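Local coordinates for protein putative hydrolase (Shewanella frigidimarina, PDB 3LHO) that probably acts as an iron-dependent dioxygenase of the 2-oxoadipate dioxygenase/decarboxylase family, here crystallised with nickel in its metal site, at residues W14-H28 with E228-Y240. Sequence-based numbering, arbitrary orientation.
Sequences WQDYIKMTPSAAKIH and EIPSCFYEFARRY. With NI (nickel (II) ion), chain B.
Y17 OH donates to F233 O over 2.6 Å, the carbonyl oxygen lying at the edge of the tyrosine ring and the donor tilted 32° from the carbonyl plane. In the reverse direction S231 OG, held between its backbone N and carbonyl carbon, gives a 2.8 Å bond to M20 O, approaching from above the carbonyl plane. These two bonds, each from a side-chain hydroxyl to a backbone carbonyl, tie Y17, on helix 6-20, and M20, near the junction with helix 22-32, to residues 231-233. T21 OG1 turns back to Y17 O and also presses on C232 CB at 3.2 Å. C232 SG sits obliquely to the Y17 ring and meets the CE methyl of M20, a selenomethionine, at 3.7 Å.

Apolar packing centres on Y234, where CG anti to the backbone N (chi1 -162°) lays the ring against A24 and I27. A24 CB lies over one face in a CH-pi contact, 3.8 Å from the ring centroid, while I27 CG2 touches the edge at CE2 and also reaches the rim of F236. W14 CZ3 and CH2 meet Y234 CE1 and OH, the side chains crossing at about a right angle with ring planes 52° apart, and H28 CB lies 3.7 Å from Y234 OH. With an alanine in place of Y234, the A24 methyl would probably lose the ring face it packs on, and a gap is likely to open between W14 and I27.

The next residue, E235, points away from the helices and binds nickel through OE1, together with H41 and H165; T167 is hydrogen-bonded to the same oxygen. Two hydroxyl-to-carbonyl bonds and the packing round Y234 thus join the helical pair to the backbone immediately before a metal ligand.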
loop_
_atom_site.group_PDB
_atom_site.type_symbol
_atom_site.label_atom_id
_atom_site.label_comp_id
_atom_site.label_asym_id
_atom_site.label_seq_id
_atom_site.Cartn_x
_atom_site.Cartn_y
_atom_site.Cartn_z
ATOM N N TRP A 14 9.938 1.159 -4.545
ATOM C CA TRP A 14 9.512 0.551 -5.808
ATOM C C TRP A 14 10.360 -0.655 -6.185
ATOM O O TRP A 14 9.827 -1.682 -6.589
ATOM C CB TRP A 14 9.556 1.606 -6.907
ATOM C CG TRP A 14 9.259 1.096 -8.307
ATOM C CD1 TRP A 14 10.177 0.804 -9.283
ATOM C CD2 TRP A 14 7.967 0.845 -8.875
ATOM N NE1 TRP A 14 9.527 0.367 -10.428
ATOM C CE2 TRP A 14 8.171 0.378 -10.202
ATOM C CE3 TRP A 14 6.660 0.962 -8.397
ATOM C CZ2 TRP A 14 7.114 0.052 -11.058
ATOM C CZ3 TRP A 14 5.611 0.632 -9.248
ATOM C CH2 TRP A 14 5.841 0.180 -10.561
ATOM N N GLN A 15 11.668 -0.553 -6.037
ATOM C CA GLN A 15 12.537 -1.722 -6.360
ATOM C C GLN A 15 12.158 -2.960 -5.532
ATOM O O GLN A 15 12.123 -4.085 -6.044
ATOM C CB GLN A 15 14.045 -1.427 -6.203
ATOM C CG GLN A 15 14.647 -0.578 -7.371
ATOM C CD GLN A 15 14.303 -1.128 -8.793
ATOM O OE1 GLN A 15 14.273 -2.348 -9.018
ATOM N NE2 GLN A 15 14.049 -0.224 -9.741
ATOM N N ASP A 16 11.844 -2.729 -4.266
ATOM C CA ASP A 16 11.396 -3.780 -3.380
ATOM C C ASP A 16 10.018 -4.317 -3.737
ATOM O O ASP A 16 9.819 -5.538 -3.768
ATOM C CB ASP A 16 11.445 -3.341 -1.928
ATOM C CG ASP A 16 10.909 -4.397 -1.031
ATOM O OD1 ASP A 16 11.592 -5.378 -0.799
ATOM O OD2 ASP A 16 9.733 -4.325 -0.628
ATOM N N TYR A 17 9.086 -3.403 -3.998
ATOM C CA TYR A 17 7.728 -3.736 -4.395
ATOM C C TYR A 17 7.596 -4.590 -5.650
ATOM O O TYR A 17 6.768 -5.519 -5.676
ATOM C CB TYR A 17 6.988 -2.417 -4.607
ATOM C CG TYR A 17 5.574 -2.462 -5.205
ATOM C CD1 TYR A 17 4.498 -2.945 -4.458
ATOM C CD2 TYR A 17 5.327 -1.917 -6.455
ATOM C CE1 TYR A 17 3.190 -2.936 -4.961
ATOM C CE2 TYR A 17 4.019 -1.885 -6.992
ATOM C CZ TYR A 17 2.963 -2.404 -6.254
ATOM O OH TYR A 17 1.692 -2.325 -6.769
ATOM N N ILE A 18 8.372 -4.263 -6.687
ATOM C CA ILE A 18 8.293 -5.008 -7.955
ATOM C C ILE A 18 8.823 -6.440 -7.834
ATOM O O ILE A 18 8.450 -7.294 -8.623
ATOM C CB ILE A 18 8.961 -4.278 -9.188
ATOM C CG1 ILE A 18 10.468 -4.075 -8.997
ATOM C CG2 ILE A 18 8.247 -2.964 -9.519
ATOM C CD1 ILE A 18 11.177 -3.493 -10.269
ATOM N N LYS A 19 9.652 -6.718 -6.829
ATOM C CA LYS A 19 10.043 -8.069 -6.538
ATOM C C LYS A 19 8.850 -8.927 -6.163
ATOM O O LYS A 19 8.823 -10.090 -6.517
ATOM C CB LYS A 19 11.096 -8.141 -5.427
ATOM C CG LYS A 19 12.397 -7.465 -5.756
ATOM C CD LYS A 19 13.318 -7.476 -4.526
ATOM C CE LYS A 19 14.584 -6.707 -4.772
ATOM N NZ LYS A 19 15.379 -6.674 -3.511
HETATM N N MSE A 20 7.893 -8.364 -5.421
HETATM C CA MSE A 20 6.659 -9.036 -5.066
HETATM C C MSE A 20 5.663 -8.936 -6.200
HETATM O O MSE A 20 4.795 -9.791 -6.302
HETATM C CB MSE A 20 5.962 -8.354 -3.876
HETATM C CG MSE A 20 6.607 -8.623 -2.560
HETATM SE SE MSE A 20 5.598 -7.784 -1.217
HETATM C CE MSE A 20 6.012 -5.939 -1.597
ATOM N N THR A 21 5.789 -7.890 -7.020
ATOM C CA THR A 21 4.714 -7.468 -7.935
ATOM C C THR A 21 5.263 -7.243 -9.373
ATOM O O THR A 21 5.292 -6.106 -9.880
ATOM C CB THR A 21 4.051 -6.170 -7.410
ATOM O OG1 THR A 21 3.983 -6.227 -5.978
ATOM C CG2 THR A 21 2.641 -5.992 -7.974
ATOM N N PRO A 22 5.686 -8.332 -10.037
ATOM C CA PRO A 22 6.223 -8.221 -11.394
ATOM C C PRO A 22 5.273 -7.563 -12.379
ATOM O O PRO A 22 5.736 -6.875 -13.291
ATOM C CB PRO A 22 6.503 -9.675 -11.806
ATOM C CG PRO A 22 5.785 -10.517 -10.843
ATOM C CD PRO A 22 5.721 -9.734 -9.560
ATOM N N SER A 23 3.969 -7.728 -12.163
ATOM C CA SER A 23 2.979 -7.070 -13.000
ATOM C C SER A 23 3.142 -5.534 -13.023
ATOM O O SER A 23 2.968 -4.906 -14.060
ATOM C CB SER A 23 1.569 -7.412 -12.534
ATOM O OG SER A 23 1.305 -8.791 -12.718
ATOM N N ALA A 24 3.467 -4.963 -11.872
ATOM C CA ALA A 24 3.701 -3.552 -11.760
ATOM C C ALA A 24 4.899 -3.160 -12.623
ATOM O O ALA A 24 4.871 -2.150 -13.323
ATOM C CB ALA A 24 3.896 -3.131 -10.246
ATOM N N ALA A 25 5.948 -3.960 -12.609
ATOM C CA ALA A 25 7.106 -3.574 -13.434
ATOM C C ALA A 25 6.683 -3.544 -14.913
ATOM O O ALA A 25 7.015 -2.604 -15.667
ATOM C CB ALA A 25 8.329 -4.506 -13.201
ATOM N N LYS A 26 5.892 -4.526 -15.317
ATOM C CA LYS A 26 5.494 -4.628 -16.733
ATOM C C LYS A 26 4.521 -3.511 -17.136
ATOM O O LYS A 26 4.687 -2.898 -18.185
ATOM C CB LYS A 26 4.887 -6.002 -17.041
ATOM C CG LYS A 26 5.867 -7.149 -16.877
ATOM C CD LYS A 26 5.200 -8.470 -17.241
ATOM C CE LYS A 26 6.105 -9.675 -17.046
ATOM N NZ LYS A 26 5.345 -10.959 -17.191
ATOM N N ILE A 27 3.508 -3.268 -16.312
ATOM C CA ILE A 27 2.522 -2.229 -16.611
ATOM C C ILE A 27 3.187 -0.827 -16.580
ATOM O O ILE A 27 2.861 0.011 -17.404
ATOM C CB ILE A 27 1.300 -2.344 -15.691
ATOM C CG1 ILE A 27 0.586 -3.677 -15.988
ATOM C CG2 ILE A 27 0.350 -1.115 -15.863
ATOM C CD1 ILE A 27 -0.450 -4.098 -14.975
ATOM N N HIS A 28 4.144 -0.601 -15.673
ATOM C CA HIS A 28 4.903 0.659 -15.647
ATOM C C HIS A 28 5.581 0.892 -17.007
ATOM O O HIS A 28 5.457 1.959 -17.581
ATOM C CB HIS A 28 5.947 0.655 -14.514
ATOM C CG HIS A 28 6.643 1.972 -14.324
ATOM N ND1 HIS A 28 7.764 2.334 -15.052
ATOM C CD2 HIS A 28 6.386 3.010 -13.484
ATOM C CE1 HIS A 28 8.159 3.544 -14.673
ATOM N NE2 HIS A 28 7.345 3.972 -13.717
ATOM N N GLU A 228 2.756 -20.447 -1.045
ATOM C CA GLU A 228 2.428 -19.431 -2.028
ATOM C C GLU A 228 1.176 -18.627 -1.664
ATOM O O GLU A 228 0.107 -19.176 -1.440
ATOM C CB GLU A 228 2.285 -20.117 -3.385
ATOM C CG GLU A 228 2.406 -19.234 -4.545
ATOM C CD GLU A 228 2.514 -20.046 -5.829
ATOM O OE1 GLU A 228 3.565 -20.667 -6.076
ATOM O OE2 GLU A 228 1.525 -20.106 -6.551
ATOM N N ILE A 229 1.309 -17.310 -1.570
ATOM C CA ILE A 229 0.177 -16.459 -1.249
ATOM C C ILE A 229 0.127 -15.257 -2.204
ATOM O O ILE A 229 1.128 -14.892 -2.829
ATOM C CB ILE A 229 0.222 -15.960 0.263
ATOM C CG1 ILE A 229 1.325 -14.919 0.474
ATOM C CG2 ILE A 229 0.344 -17.190 1.252
ATOM C CD1 ILE A 229 1.193 -14.095 1.764
ATOM N N PRO A 230 -1.036 -14.616 -2.301
ATOM C CA PRO A 230 -1.063 -13.341 -3.008
ATOM C C PRO A 230 -0.160 -12.301 -2.376
ATOM O O PRO A 230 -0.083 -12.172 -1.135
ATOM C CB PRO A 230 -2.527 -12.895 -2.868
ATOM C CG PRO A 230 -3.279 -14.154 -2.536
ATOM C CD PRO A 230 -2.347 -14.917 -1.692
ATOM N N SER A 231 0.513 -11.546 -3.221
ATOM C CA SER A 231 1.433 -10.534 -2.723
ATOM C C SER A 231 0.723 -9.184 -2.820
ATOM O O SER A 231 -0.004 -8.800 -1.900
ATOM C CB SER A 231 2.762 -10.591 -3.494
ATOM O OG SER A 231 2.525 -10.547 -4.897
ATOM N N CYS A 232 0.902 -8.480 -3.928
ATOM C CA CYS A 232 0.286 -7.148 -4.124
ATOM C C CYS A 232 -0.344 -7.014 -5.493
ATOM O O CYS A 232 0.096 -7.659 -6.457
ATOM C CB CYS A 232 1.362 -6.066 -4.078
ATOM S SG CYS A 232 2.470 -6.113 -2.641
ATOM N N PHE A 233 -1.356 -6.155 -5.577
ATOM C CA PHE A 233 -1.811 -5.600 -6.826
ATOM C C PHE A 233 -1.149 -4.224 -7.110
ATOM O O PHE A 233 -0.517 -3.636 -6.230
ATOM C CB PHE A 233 -3.343 -5.441 -6.832
ATOM C CG PHE A 233 -3.900 -4.665 -5.676
ATOM C CD1 PHE A 233 -3.764 -3.278 -5.621
ATOM C CD2 PHE A 233 -4.581 -5.304 -4.653
ATOM C CE1 PHE A 233 -4.274 -2.540 -4.546
ATOM C CE2 PHE A 233 -5.111 -4.593 -3.592
ATOM C CZ PHE A 233 -4.954 -3.190 -3.541
ATOM N N TYR A 234 -1.300 -3.781 -8.366
ATOM C CA TYR A 234 -0.983 -2.436 -8.850
ATOM C C TYR A 234 -2.338 -1.774 -9.128
ATOM O O TYR A 234 -3.208 -2.377 -9.745
ATOM C CB TYR A 234 -0.205 -2.591 -10.141
ATOM C CG TYR A 234 0.625 -1.443 -10.686
ATOM C CD1 TYR A 234 1.298 -0.529 -9.852
ATOM C CD2 TYR A 234 0.810 -1.321 -12.069
ATOM C CE1 TYR A 234 2.088 0.501 -10.402
ATOM C CE2 TYR A 234 1.611 -0.320 -12.606
ATOM C CZ TYR A 234 2.266 0.570 -11.768
ATOM O OH TYR A 234 3.050 1.555 -12.324
ATOM N N GLU A 235 -2.485 -0.540 -8.678
ATOM C CA GLU A 235 -3.741 0.192 -8.678
ATOM C C GLU A 235 -3.666 1.432 -9.592
ATOM O O GLU A 235 -2.575 1.882 -9.939
ATOM C CB GLU A 235 -4.037 0.608 -7.254
ATOM C CG GLU A 235 -5.459 1.114 -6.967
ATOM C CD GLU A 235 -5.694 1.293 -5.455
ATOM O OE1 GLU A 235 -5.200 2.306 -4.900
ATOM O OE2 GLU A 235 -6.358 0.428 -4.817
ATOM N N PHE A 236 -4.843 1.941 -9.980
ATOM C CA PHE A 236 -5.006 3.079 -10.912
ATOM C C PHE A 236 -6.091 3.952 -10.344
ATOM O O PHE A 236 -7.115 3.458 -9.923
ATOM C CB PHE A 236 -5.342 2.558 -12.324
ATOM C CG PHE A 236 -4.409 1.460 -12.765
ATOM C CD1 PHE A 236 -3.230 1.761 -13.408
ATOM C CD2 PHE A 236 -4.666 0.132 -12.449
ATOM C CE1 PHE A 236 -2.329 0.749 -13.735
ATOM C CE2 PHE A 236 -3.760 -0.881 -12.792
ATOM C CZ PHE A 236 -2.600 -0.564 -13.415
ATOM N N ALA A 237 -5.868 5.260 -10.285
ATOM C CA ALA A 237 -6.869 6.161 -9.715
ATOM C C ALA A 237 -7.030 7.415 -10.572
ATOM O O ALA A 237 -6.042 8.033 -10.985
ATOM C CB ALA A 237 -6.470 6.569 -8.260
ATOM N N ARG A 238 -8.285 7.779 -10.831
ATOM C CA ARG A 238 -8.620 9.067 -11.365
ATOM C C ARG A 238 -9.343 9.877 -10.295
ATOM O O ARG A 238 -10.354 9.439 -9.787
ATOM C CB ARG A 238 -9.513 8.938 -12.596
ATOM C CG ARG A 238 -9.863 10.291 -13.225
ATOM C CD ARG A 238 -10.482 10.174 -14.605
ATOM N NE ARG A 238 -11.021 11.471 -15.048
ATOM C CZ ARG A 238 -11.799 11.657 -16.115
ATOM N NH1 ARG A 238 -12.166 10.651 -16.891
ATOM N NH2 ARG A 238 -12.208 12.875 -16.414
ATOM N N ARG A 239 -8.836 11.074 -9.997
ATOM C CA ARG A 239 -9.526 11.995 -9.108
ATOM C C ARG A 239 -10.195 13.145 -9.838
ATOM O O ARG A 239 -9.716 13.595 -10.885
ATOM C CB ARG A 239 -8.552 12.567 -8.088
ATOM C CG ARG A 239 -7.956 11.532 -7.172
ATOM C CD ARG A 239 -6.858 12.170 -6.298
ATOM N NE ARG A 239 -6.323 11.120 -5.459
ATOM C CZ ARG A 239 -6.962 10.583 -4.423
ATOM N NH1 ARG A 239 -8.153 11.039 -4.010
ATOM N NH2 ARG A 239 -6.408 9.575 -3.804
ATOM N N TYR A 240 -11.296 13.622 -9.251
ATOM C CA TYR A 240 -12.067 14.718 -9.795
ATOM C C TYR A 240 -12.087 15.936 -8.891
ATOM O O TYR A 240 -11.855 15.824 -7.669
ATOM C CB TYR A 240 -13.486 14.253 -10.080
ATOM C CG TYR A 240 -13.583 13.211 -11.167
ATOM C CD1 TYR A 240 -13.283 11.875 -10.915
ATOM C CD2 TYR A 240 -14.023 13.545 -12.442
ATOM C CE1 TYR A 240 -13.388 10.924 -11.912
ATOM C CE2 TYR A 240 -14.134 12.605 -13.425
ATOM C CZ TYR A 240 -13.826 11.297 -13.171
ATOM O OH TYR A 240 -13.953 10.354 -14.170
HETATM NI NI NI B . -4.867 2.591 -2.783
HETATM O O HOH W 1 -6.623 1.016 -2.257
HETATM O O HOH W 2 -6.631 3.593 -2.597
HETATM O O HOH W 3 -5.241 3.021 -0.560
#